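Local coordinates for glycerol trinitrate reductase (Agrobacterium tumefaciens, PDB 5EPD), which probably uses FMN to reduce xenobiotic nitrate esters such as glycerol trinitrate, as a member of the Old Yellow Enzyme family, and is seen here without its flavin, at residues A[25-29]-A[38-42]; A[280-286]-A[309-314]; A[67-71]-A[340-344]; A[61-66]-A[105-110]. One frame throughout, in Å; residues are numbered along the deposited sequence.

Interaction 2 is buried and lies nearest the centre of the chain, in the barrel wall itself, where strands 281-284 and 310-313 pair through their backbones. Interaction 1 sits partly at the surface, at the start of the modelled chain, where a turn covers the approach to strand 41-43 of the same sheet. It touches interaction 3, since Asn39 ND2 probably bonds Ser70 O and Ile41 packs on Phe340. Interaction 3 is buried and mostly polar, an arginine holding the end of helix 338-342, whereas interaction 4 joins two outer helices by apolar contacts. Segments 61-66 and 67-71 are consecutive, and Ala69 meets Val110.

Interaction 1 (A[25-29]-A[38-42]); sequences TLFQP and ANRIV
Leu26 O accepts the backbone N-H of Arg40 at 2.8 Å, with an angle of 159° at the hydrogen. The bond ties the type I turn from Thr25 to Gln28 to the residues leading into strand 41-43, the first strand of the TIM barrel. The same carbonyl oxygen is brushed by Arg40 CB. Arg40 CG stands beside its own backbone N (chi1 -74°), and the chain runs extended along the turn, bringing CD to 3.5 Å from Thr25 O. Its guanidinium passes on to Asp332, where NH1 bonds the backbone oxygen; NE is buried without a partner. Asn39 lies close against the turn, its CA donating a C-H contact to Gln28 O, and Pro29 packs on Ala38 O. The Asn39 side chain sits between the backbone N and the carbonyl carbon (chi1 57°), and from there OD1 takes the N-H of Ile41 at 3.0 Å, an Asx turn that shapes the chain just as the strand begins. ND2 bonds Ser70 O. The apolar half of the contact gathers on Ile41, whose CG1 branch reaches back toward the turn. Leu26 comes across it at about a right angle, and both chains also pack against neighbouring elements, Leu26 on helix 319-327 and Ile41 on Val347. Phe27 approaches more obliquely, its ring having Leu26 CB over the centre of one face, while Phe27 CE1 lies 3.7 Å from Ile41 CD1.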
loop_
_atom_site.group_PDB
_atom_site.type_symbol
_atom_site.label_atom_id
_atom_site.label_comp_id
_atom_site.label_asym_id
_atom_site.label_seq_id
_atom_site.Cartn_x
_atom_site.Cartn_y
_atom_site.Cartn_z
ATOM N N THR A 25 -3.064 -7.767 23.543
ATOM C CA THR A 25 -2.742 -6.304 23.524
ATOM C C THR A 25 -1.785 -5.953 22.351
ATOM O O THR A 25 -1.163 -6.834 21.716
ATOM C CB THR A 25 -2.229 -5.795 24.923
ATOM O OG1 THR A 25 -2.867 -4.542 25.257
ATOM C CG2 THR A 25 -0.671 -5.654 24.989
ATOM N N LEU A 26 -1.706 -4.648 22.089
ATOM C CA LEU A 26 -0.983 -4.062 20.953
ATOM C C LEU A 26 0.463 -4.532 20.828
ATOM O O LEU A 26 0.982 -4.742 19.729
ATOM C CB LEU A 26 -0.960 -2.541 21.113
ATOM C CG LEU A 26 -1.362 -1.743 19.877
ATOM C CD1 LEU A 26 -2.862 -1.509 19.894
ATOM C CD2 LEU A 26 -0.642 -0.410 19.841
ATOM N N PHE A 27 1.106 -4.679 21.978
ATOM C CA PHE A 27 2.531 -4.957 22.059
ATOM C C PHE A 27 2.926 -6.422 22.134
ATOM O O PHE A 27 4.111 -6.728 22.174
ATOM C CB PHE A 27 3.110 -4.199 23.244
ATOM C CG PHE A 27 2.786 -2.751 23.212
ATOM C CD1 PHE A 27 3.367 -1.939 22.253
ATOM C CD2 PHE A 27 1.859 -2.210 24.095
ATOM C CE1 PHE A 27 3.054 -0.595 22.193
ATOM C CE2 PHE A 27 1.548 -0.865 24.048
ATOM C CZ PHE A 27 2.145 -0.055 23.092
ATOM N N GLN A 28 1.974 -7.340 22.114
ATOM C CA GLN A 28 2.367 -8.742 22.196
ATOM C C GLN A 28 2.337 -9.403 20.821
ATOM O O GLN A 28 1.594 -8.961 19.939
ATOM C CB GLN A 28 1.556 -9.505 23.245
ATOM C CG GLN A 28 0.089 -9.121 23.385
ATOM C CD GLN A 28 -0.500 -9.598 24.706
ATOM O OE1 GLN A 28 0.157 -9.526 25.754
ATOM N NE2 GLN A 28 -1.743 -10.095 24.666
ATOM N N PRO A 29 3.166 -10.446 20.629
ATOM C CA PRO A 29 3.345 -11.031 19.314
ATOM C C PRO A 29 2.111 -11.743 18.792
ATOM O O PRO A 29 1.161 -12.035 19.521
ATOM C CB PRO A 29 4.468 -12.061 19.515
ATOM C CG PRO A 29 5.085 -11.697 20.795
ATOM C CD PRO A 29 3.947 -11.184 21.627
ATOM N N ALA A 38 6.283 -9.653 15.899
ATOM C CA ALA A 38 6.715 -9.300 17.261
ATOM C C ALA A 38 5.625 -8.551 18.036
ATOM O O ALA A 38 5.582 -8.626 19.245
ATOM C CB ALA A 38 8.005 -8.487 17.223
ATOM N N ASN A 39 4.741 -7.849 17.334
ATOM C CA ASN A 39 3.642 -7.110 17.970
ATOM C C ASN A 39 2.571 -6.800 16.902
ATOM O O ASN A 39 2.687 -7.203 15.740
ATOM C CB ASN A 39 4.159 -5.823 18.636
ATOM C CG ASN A 39 4.881 -4.919 17.653
ATOM O OD1 ASN A 39 4.313 -4.532 16.618
ATOM N ND2 ASN A 39 6.142 -4.608 17.934
ATOM N N ARG A 40 1.547 -6.070 17.305
ATOM C CA ARG A 40 0.382 -5.876 16.476
ATOM C C ARG A 40 0.388 -4.510 15.800
ATOM O O ARG A 40 -0.634 -4.068 15.230
ATOM C CB ARG A 40 -0.887 -6.056 17.328
ATOM C CG ARG A 40 -1.167 -7.504 17.683
ATOM C CD ARG A 40 -2.420 -7.613 18.530
ATOM N NE ARG A 40 -2.594 -8.986 18.989
ATOM C CZ ARG A 40 -3.470 -9.872 18.497
ATOM N NH1 ARG A 40 -4.328 -9.551 17.522
ATOM N NH2 ARG A 40 -3.504 -11.104 19.011
ATOM N N ILE A 41 1.531 -3.835 15.865
ATOM C CA ILE A 41 1.659 -2.505 15.244
ATOM C C ILE A 41 2.234 -2.614 13.816
ATOM O O ILE A 41 3.324 -3.172 13.580
ATOM C CB ILE A 41 2.498 -1.549 16.113
ATOM C CG1 ILE A 41 1.858 -1.394 17.493
ATOM C CG2 ILE A 41 2.630 -0.190 15.441
ATOM C CD1 ILE A 41 2.842 -0.884 18.521
ATOM N N VAL A 42 1.472 -2.086 12.858
ATOM C CA VAL A 42 1.886 -2.098 11.462
ATOM C C VAL A 42 2.295 -0.696 10.992
ATOM O O VAL A 42 1.629 0.309 11.300
ATOM C CB VAL A 42 0.755 -2.665 10.597
ATOM C CG1 VAL A 42 1.147 -2.695 9.131
ATOM C CG2 VAL A 42 0.390 -4.053 11.119
#

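Interaction 2 (A[280-286]-A[309-314]); sequences AYIHVVE and RTYIAN
Ile312 is bonded through both its backbone N and its O, to Ile282 and Val284, on either side of its register partner His283: Ile312 N donates to Ile282 O at 2.8 Å with an almost straight N-H, and Ile312 O receives the N-H of Val284. Ile282 N to Thr310 O and Asn314 N to Val284 O extend the pattern, with a weak bond from Thr310 N to Ala280 O at the start. These are the sixth and seventh parallel strands of the TIM barrel, 19° apart in direction. C-H contacts from the CA atoms of Tyr281, Tyr311 and His283 fill in between the bonds.

Two CH-pi contacts share the side chain of Ile312. Its CD1 lies over the Tyr281 ring, 3.7 Å from the centroid and shifted toward the rim, while CG2 stands over the middle of the His283 ring at 3.9 Å. Asn314 CB meets the edge of that imidazole. On the face of the sheet that carries Ile282 and Val284, Tyr311 extends with CG anti to the backbone N (chi1 -174°), laying its ring beside Val284 CG2 and Ile282 CD1.

The polar side-chain bond across the pair runs from Tyr311 OH to Glu286 OE2 at 3.2 Å, on the anti side of the carboxylate. Tyr281 OH and His283 ND1 both bond Glu194 OE2, so one isoleucine pads two rings whose polar atoms converge on a single carboxylate oxygen, which would tend to fix both rings' orientations.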
loop_
_atom_site.group_PDB
_atom_site.type_symbol
_atom_site.label_atom_id
_atom_site.label_comp_id
_atom_site.label_asym_id
_atom_site.label_seq_id
_atom_site.Cartn_x
_atom_site.Cartn_y
_atom_site.Cartn_z
ATOM N N ALA A 280 -4.286 -14.166 3.339
ATOM C CA ALA A 280 -3.849 -13.898 4.710
ATOM C C ALA A 280 -4.545 -12.693 5.381
ATOM O O ALA A 280 -4.850 -12.756 6.565
ATOM C CB ALA A 280 -2.337 -13.701 4.741
ATOM N N TYR A 281 -4.782 -11.599 4.652
ATOM C CA TYR A 281 -5.354 -10.421 5.298
ATOM C C TYR A 281 -5.948 -9.380 4.370
ATOM O O TYR A 281 -5.544 -9.247 3.215
ATOM C CB TYR A 281 -4.299 -9.745 6.192
ATOM C CG TYR A 281 -3.243 -8.919 5.479
ATOM C CD1 TYR A 281 -3.527 -7.646 5.001
ATOM C CD2 TYR A 281 -1.941 -9.399 5.328
ATOM C CE1 TYR A 281 -2.549 -6.879 4.376
ATOM C CE2 TYR A 281 -0.946 -8.633 4.722
ATOM C CZ TYR A 281 -1.255 -7.374 4.247
ATOM O OH TYR A 281 -0.289 -6.614 3.636
ATOM N N ILE A 282 -6.908 -8.632 4.914
ATOM C CA ILE A 282 -7.349 -7.388 4.312
ATOM C C ILE A 282 -6.887 -6.228 5.195
ATOM O O ILE A 282 -6.805 -6.338 6.418
ATOM C CB ILE A 282 -8.885 -7.325 4.058
ATOM C CG1 ILE A 282 -9.691 -7.541 5.350
ATOM C CG2 ILE A 282 -9.288 -8.335 2.979
ATOM C CD1 ILE A 282 -11.180 -7.350 5.173
ATOM N N HIS A 283 -6.575 -5.121 4.534
ATOM C CA HIS A 283 -6.079 -3.905 5.175
ATOM C C HIS A 283 -7.056 -2.784 4.778
ATOM O O HIS A 283 -7.118 -2.361 3.614
ATOM C CB HIS A 283 -4.652 -3.633 4.664
ATOM C CG HIS A 283 -3.970 -2.462 5.297
ATOM N ND1 HIS A 283 -2.613 -2.253 5.170
ATOM C CD2 HIS A 283 -4.439 -1.447 6.065
ATOM C CE1 HIS A 283 -2.274 -1.159 5.832
ATOM N NE2 HIS A 283 -3.364 -0.649 6.380
ATOM N N VAL A 284 -7.819 -2.302 5.740
ATOM C CA VAL A 284 -8.924 -1.421 5.421
ATOM C C VAL A 284 -8.638 -0.017 5.944
ATOM O O VAL A 284 -8.415 0.180 7.150
ATOM C CB VAL A 284 -10.280 -1.966 5.966
ATOM C CG1 VAL A 284 -11.437 -1.044 5.578
ATOM C CG2 VAL A 284 -10.529 -3.390 5.450
ATOM N N VAL A 285 -8.636 0.934 5.005
ATOM C CA VAL A 285 -8.562 2.350 5.292
ATOM C C VAL A 285 -10.006 2.759 5.639
ATOM O O VAL A 285 -10.888 2.716 4.766
ATOM C CB VAL A 285 -8.060 3.124 4.055
ATOM C CG1 VAL A 285 -8.081 4.614 4.326
ATOM C CG2 VAL A 285 -6.660 2.655 3.639
ATOM N N GLU A 286 -10.258 3.125 6.901
ATOM C CA GLU A 286 -11.633 3.204 7.394
ATOM C C GLU A 286 -12.264 4.564 7.157
ATOM O O GLU A 286 -11.646 5.571 7.412
ATOM C CB GLU A 286 -11.712 2.790 8.868
ATOM C CG GLU A 286 -11.546 1.288 9.075
ATOM C CD GLU A 286 -11.660 0.853 10.537
ATOM O OE1 GLU A 286 -11.802 1.739 11.411
ATOM O OE2 GLU A 286 -11.601 -0.378 10.822
ATOM N N ARG A 309 -9.931 -14.247 8.117
ATOM C CA ARG A 309 -8.538 -14.128 8.564
ATOM C C ARG A 309 -8.279 -12.730 9.157
ATOM O O ARG A 309 -9.209 -12.071 9.635
ATOM C CB ARG A 309 -7.611 -14.412 7.376
ATOM C CG ARG A 309 -7.092 -15.832 7.284
ATOM C CD ARG A 309 -8.085 -16.780 6.655
ATOM N NE ARG A 309 -7.456 -18.082 6.441
ATOM C CZ ARG A 309 -7.774 -18.949 5.475
ATOM N NH1 ARG A 309 -8.714 -18.684 4.567
ATOM N NH2 ARG A 309 -7.130 -20.104 5.409
ATOM N N THR A 310 -7.025 -12.269 9.104
ATOM C CA THR A 310 -6.621 -10.958 9.649
ATOM C C THR A 310 -7.254 -9.714 9.001
ATOM O O THR A 310 -7.356 -9.591 7.767
ATOM C CB THR A 310 -5.102 -10.805 9.571
ATOM O OG1 THR A 310 -4.507 -11.956 10.172
ATOM C CG2 THR A 310 -4.614 -9.525 10.273
ATOM N N TYR A 311 -7.674 -8.794 9.867
ATOM C CA TYR A 311 -8.131 -7.463 9.462
ATOM C C TYR A 311 -7.077 -6.486 10.018
ATOM O O TYR A 311 -6.789 -6.465 11.221
ATOM C CB TYR A 311 -9.518 -7.213 10.039
ATOM C CG TYR A 311 -10.237 -5.939 9.631
ATOM C CD1 TYR A 311 -9.832 -4.673 10.099
ATOM C CD2 TYR A 311 -11.396 -6.004 8.849
ATOM C CE1 TYR A 311 -10.553 -3.516 9.753
ATOM C CE2 TYR A 311 -12.119 -4.862 8.506
ATOM C CZ TYR A 311 -11.711 -3.625 8.952
ATOM O OH TYR A 311 -12.468 -2.527 8.583
ATOM N N ILE A 312 -6.442 -5.750 9.115
ATOM C CA ILE A 312 -5.581 -4.650 9.506
ATOM C C ILE A 312 -6.378 -3.358 9.352
ATOM O O ILE A 312 -6.811 -3.006 8.236
ATOM C CB ILE A 312 -4.322 -4.563 8.631
ATOM C CG1 ILE A 312 -3.603 -5.917 8.612
ATOM C CG2 ILE A 312 -3.418 -3.434 9.127
ATOM C CD1 ILE A 312 -2.328 -5.943 7.794
ATOM N N ALA A 313 -6.585 -2.668 10.469
ATOM C CA ALA A 313 -7.275 -1.387 10.470
ATOM C C ALA A 313 -6.302 -0.187 10.417
ATOM O O ALA A 313 -5.242 -0.180 11.064
ATOM C CB ALA A 313 -8.174 -1.298 11.691
ATOM N N ASN A 314 -6.666 0.825 9.629
ATOM C CA ASN A 314 -5.865 2.027 9.519
ATOM C C ASN A 314 -6.666 3.281 9.896
ATOM O O ASN A 314 -7.529 3.700 9.138
ATOM C CB ASN A 314 -5.293 2.120 8.104
ATOM C CG ASN A 314 -4.421 3.343 7.910
ATOM O OD1 ASN A 314 -4.757 4.233 7.142
ATOM N ND2 ASN A 314 -3.319 3.408 8.624
#

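Interaction 3 (A[67-71]-A[340-344]); sequences QRASA and FIANP
Arg68 reaches across to the end of helix 338-342, and its side chain makes contact nearly all the way along. CB starts 4.3 Å from CD1 of the Phe340 ring. CG, set beside the backbone N (chi1 -65°), lies next to Pro344 CA, and the extended chain then carries CD past Phe340 O. NE donates to that oxygen at 2.6 Å, a short bond with an angle of 153° at the hydrogen. Beyond CZ, NH2 gives a second bond to Ile341 O at 2.8 Å. Both acceptors lie close to the guanidinium plane, although Arg68 meets each carbonyl somewhat out of that carbonyl's own plane. Late-helix carbonyls are thus taken up by a side chain, whose positive charge would also suit the negative end of the helix dipole. The helix follows the eighth strand of the TIM barrel, and the arginine comes from the loop between helix 61-66 and strand 73-80, binding the last part of the barrel to an early one. NH1 turns the other way, to Gln67 OE1 at 2.8 Å on a lone pair in the amide plane, and to Tyr64 O. With every nitrogen engaged, the orientation of the guanidinium plane is fixed, and Pro344 CB lies over one of its faces, toward the rim. Farther along the type I turn from Arg68 to Ala71, a water joins Ser70 OG to Pro344 O, and Ser70 OG also bonds Glu348. Ala71 CB rests 3.6 Å from Phe340 CZ.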
loop_
_atom_site.group_PDB
_atom_site.type_symbol
_atom_site.label_atom_id
_atom_site.label_comp_id
_atom_site.label_asym_id
_atom_site.label_seq_id
_atom_site.Cartn_x
_atom_site.Cartn_y
_atom_site.Cartn_z
ATOM N N GLN A 67 15.705 1.370 10.711
ATOM C CA GLN A 67 15.361 2.281 11.803
ATOM C C GLN A 67 13.964 2.068 12.422
ATOM O O GLN A 67 13.748 2.438 13.575
ATOM C CB GLN A 67 15.403 3.726 11.309
ATOM C CG GLN A 67 16.784 4.284 11.013
ATOM C CD GLN A 67 16.736 5.779 10.786
ATOM O OE1 GLN A 67 15.697 6.330 10.386
ATOM N NE2 GLN A 67 17.859 6.454 11.051
ATOM N N ARG A 68 13.010 1.543 11.639
ATOM C CA ARG A 68 11.595 1.369 12.058
ATOM C C ARG A 68 11.214 -0.100 12.177
ATOM O O ARG A 68 10.040 -0.423 12.315
ATOM C CB ARG A 68 10.684 2.050 11.021
ATOM C CG ARG A 68 10.913 3.542 11.006
ATOM C CD ARG A 68 10.487 4.280 9.735
ATOM N NE ARG A 68 10.661 5.702 10.058
ATOM C CZ ARG A 68 11.851 6.313 10.156
ATOM N NH1 ARG A 68 12.993 5.663 9.863
ATOM N NH2 ARG A 68 11.900 7.584 10.540
ATOM N N ALA A 69 12.209 -0.985 12.175
ATOM C CA ALA A 69 11.958 -2.404 12.120
ATOM C C ALA A 69 11.438 -2.992 13.448
ATOM O O ALA A 69 11.109 -4.191 13.506
ATOM C CB ALA A 69 13.219 -3.113 11.685
ATOM N N SER A 70 11.344 -2.178 14.506
ATOM C CA SER A 70 10.692 -2.642 15.741
ATOM C C SER A 70 9.170 -2.752 15.529
ATOM O O SER A 70 8.456 -3.378 16.339
ATOM C CB SER A 70 11.034 -1.752 16.938
ATOM O OG SER A 70 10.403 -0.494 16.831
ATOM N N ALA A 71 8.671 -2.177 14.429
ATOM C CA ALA A 71 7.289 -2.457 14.013
ATOM C C ALA A 71 7.100 -3.970 13.817
ATOM O O ALA A 71 7.926 -4.646 13.177
ATOM C CB ALA A 71 6.921 -1.700 12.739
ATOM N N PHE A 340 5.057 6.969 12.179
ATOM C CA PHE A 340 6.250 6.191 11.867
ATOM C C PHE A 340 7.287 7.004 11.073
ATOM O O PHE A 340 8.485 6.680 11.098
ATOM C CB PHE A 340 5.883 4.941 11.062
ATOM C CG PHE A 340 5.686 3.723 11.902
ATOM C CD1 PHE A 340 6.773 3.110 12.526
ATOM C CD2 PHE A 340 4.424 3.166 12.059
ATOM C CE1 PHE A 340 6.600 1.982 13.318
ATOM C CE2 PHE A 340 4.249 2.043 12.843
ATOM C CZ PHE A 340 5.340 1.452 13.472
ATOM N N ILE A 341 6.836 8.027 10.334
ATOM C CA ILE A 341 7.777 8.936 9.659
ATOM C C ILE A 341 8.667 9.630 10.712
ATOM O O ILE A 341 9.912 9.574 10.661
ATOM C CB ILE A 341 7.054 10.003 8.800
ATOM C CG1 ILE A 341 6.256 9.347 7.657
ATOM C CG2 ILE A 341 8.068 10.998 8.240
ATOM C CD1 ILE A 341 5.550 10.335 6.751
ATOM N N ALA A 342 8.018 10.260 11.687
ATOM C CA ALA A 342 8.743 11.114 12.628
ATOM C C ALA A 342 9.300 10.373 13.868
ATOM O O ALA A 342 10.206 10.866 14.500
ATOM C CB ALA A 342 7.859 12.281 13.051
ATOM N N ASN A 343 8.770 9.198 14.195
ATOM C CA ASN A 343 9.222 8.396 15.364
ATOM C C ASN A 343 9.667 6.985 14.952
ATOM O O ASN A 343 8.824 6.080 14.846
ATOM C CB ASN A 343 8.106 8.290 16.403
ATOM C CG ASN A 343 7.485 9.647 16.724
ATOM O OD1 ASN A 343 7.828 10.294 17.724
ATOM N ND2 ASN A 343 6.604 10.112 15.847
ATOM N N PRO A 344 10.985 6.789 14.707
ATOM C CA PRO A 344 11.442 5.436 14.309
ATOM C C PRO A 344 11.219 4.400 15.419
ATOM O O PRO A 344 11.033 3.193 15.144
ATOM C CB PRO A 344 12.947 5.619 13.994
ATOM C CG PRO A 344 13.337 6.929 14.619
ATOM C CD PRO A 344 12.075 7.784 14.690
HETATM O O HOH W 1 8.899 1.440 15.877
#

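Interaction 4 (A[61-66]-A[105-110]); sequences TAGYYA and KVTAAV
Val106 has CG1 opposite its backbone N (chi1 179°) and CG2 beside that N, a fork that straddles two residues of helix 61-66. Tyr65, with its ring swung beside its own backbone N (chi1 -75°), brings CD2 to within 3.4 Å of Val106 CG1. The ring and the valine meet obliquely, and one ring face is covered near its centre by Tyr64 CD2. The other prong, CG2, lies against the backbone of Ala62, 3.8 Å from its N. One turn on, Val110 also packs on Tyr65, but through CG2, which touches Tyr65 CB at 3.7 Å, so that CB rests against both valines of the facing helix. Beside these lies a small-residue seam. Ala109 CB fits between Ala62 CB and Ala66 CB, 3.9 Å from each, while Ala66 CB also rests against Ala109 O. The short side chains let the axes approach to 8.2 Å at a crossing of -30°. The contacts across are apolar, and the polar end of Tyr65 looks away from them: OH bonds Glu77 on strand 73-80, with the ring also touching Ile74 and Ser76. Val110 likewise reaches the barrel wall, at Ile117 of strand 117-122. These two roughly parallel helices, packed side by side and each with residues that lie on the strands beneath, belong to the helical layer that surrounds the parallel barrel in the TIM-barrel fold.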
loop_
_atom_site.group_PDB
_atom_site.type_symbol
_atom_site.label_atom_id
_atom_site.label_comp_id
_atom_site.label_asym_id
_atom_site.label_seq_id
_atom_site.Cartn_x
_atom_site.Cartn_y
_atom_site.Cartn_z
ATOM N N THR A 61 17.673 4.025 1.914
ATOM C CA THR A 61 16.351 3.478 2.175
ATOM C C THR A 61 16.382 2.231 3.076
ATOM O O THR A 61 15.527 2.093 3.954
ATOM C CB THR A 61 15.615 3.238 0.855
ATOM O OG1 THR A 61 15.398 4.501 0.214
ATOM C CG2 THR A 61 14.268 2.576 1.072
ATOM N N ALA A 62 17.358 1.345 2.877
ATOM C CA ALA A 62 17.575 0.227 3.813
ATOM C C ALA A 62 17.586 0.746 5.247
ATOM O O ALA A 62 16.829 0.259 6.099
ATOM C CB ALA A 62 18.877 -0.526 3.514
ATOM N N GLY A 63 18.424 1.753 5.498
ATOM C CA GLY A 63 18.506 2.387 6.819
ATOM C C GLY A 63 17.165 2.874 7.387
ATOM O O GLY A 63 16.837 2.661 8.575
ATOM N N TYR A 64 16.411 3.543 6.523
ATOM C CA TYR A 64 15.114 4.103 6.848
ATOM C C TYR A 64 14.214 3.045 7.411
ATOM O O TYR A 64 13.639 3.243 8.479
ATOM C CB TYR A 64 14.524 4.705 5.565
ATOM C CG TYR A 64 13.057 4.998 5.554
ATOM C CD1 TYR A 64 12.539 6.045 6.311
ATOM C CD2 TYR A 64 12.193 4.283 4.709
ATOM C CE1 TYR A 64 11.195 6.352 6.268
ATOM C CE2 TYR A 64 10.839 4.583 4.642
ATOM C CZ TYR A 64 10.339 5.613 5.436
ATOM O OH TYR A 64 8.996 5.937 5.409
ATOM N N TYR A 65 14.113 1.918 6.710
ATOM C CA TYR A 65 13.227 0.836 7.112
ATOM C C TYR A 65 13.765 0.119 8.341
ATOM O O TYR A 65 13.013 -0.136 9.283
ATOM C CB TYR A 65 13.002 -0.165 5.978
ATOM C CG TYR A 65 12.053 0.331 4.882
ATOM C CD1 TYR A 65 10.696 0.535 5.147
ATOM C CD2 TYR A 65 12.519 0.609 3.596
ATOM C CE1 TYR A 65 9.835 0.985 4.158
ATOM C CE2 TYR A 65 11.661 1.062 2.599
ATOM C CZ TYR A 65 10.329 1.251 2.884
ATOM O OH TYR A 65 9.482 1.686 1.883
ATOM N N ALA A 66 15.067 -0.176 8.349
ATOM C CA ALA A 66 15.716 -0.791 9.536
ATOM C C ALA A 66 15.598 0.049 10.834
ATOM O O ALA A 66 15.401 -0.503 11.918
ATOM C CB ALA A 66 17.176 -1.119 9.235
ATOM N N LYS A 105 18.831 -5.671 -0.195
ATOM C CA LYS A 105 19.528 -4.994 0.867
ATOM C C LYS A 105 18.557 -4.477 1.941
ATOM O O LYS A 105 18.871 -4.491 3.135
ATOM C CB LYS A 105 20.318 -3.840 0.291
ATOM C CG LYS A 105 21.361 -4.235 -0.740
ATOM C CD LYS A 105 22.417 -3.137 -0.798
ATOM C CE LYS A 105 23.547 -3.446 -1.760
ATOM N NZ LYS A 105 23.157 -3.027 -3.129
ATOM N N VAL A 106 17.382 -4.017 1.513
ATOM C CA VAL A 106 16.369 -3.463 2.427
ATOM C C VAL A 106 15.705 -4.575 3.231
ATOM O O VAL A 106 15.589 -4.459 4.441
ATOM C CB VAL A 106 15.298 -2.656 1.658
ATOM C CG1 VAL A 106 14.228 -2.110 2.601
ATOM C CG2 VAL A 106 15.961 -1.527 0.874
ATOM N N THR A 107 15.280 -5.651 2.570
ATOM C CA THR A 107 14.734 -6.823 3.275
ATOM C C THR A 107 15.754 -7.420 4.272
ATOM O O THR A 107 15.405 -7.799 5.385
ATOM C CB THR A 107 14.221 -7.910 2.286
ATOM O OG1 THR A 107 15.269 -8.285 1.380
ATOM C CG2 THR A 107 13.015 -7.371 1.480
ATOM N N ALA A 108 17.019 -7.453 3.871
ATOM C CA ALA A 108 18.126 -7.888 4.740
ATOM C C ALA A 108 18.271 -7.012 5.965
ATOM O O ALA A 108 18.392 -7.532 7.087
ATOM C CB ALA A 108 19.441 -7.880 3.968
ATOM N N ALA A 109 18.292 -5.695 5.745
ATOM C CA ALA A 109 18.434 -4.727 6.849
ATOM C C ALA A 109 17.292 -4.840 7.886
ATOM O O ALA A 109 17.516 -4.825 9.108
ATOM C CB ALA A 109 18.518 -3.306 6.296
ATOM N N VAL A 110 16.071 -4.965 7.373
ATOM C CA VAL A 110 14.886 -5.150 8.211
ATOM C C VAL A 110 14.925 -6.467 8.998
ATOM O O VAL A 110 14.583 -6.509 10.195
ATOM C CB VAL A 110 13.601 -5.144 7.344
ATOM C CG1 VAL A 110 12.384 -5.643 8.130
ATOM C CG2 VAL A 110 13.354 -3.751 6.824
#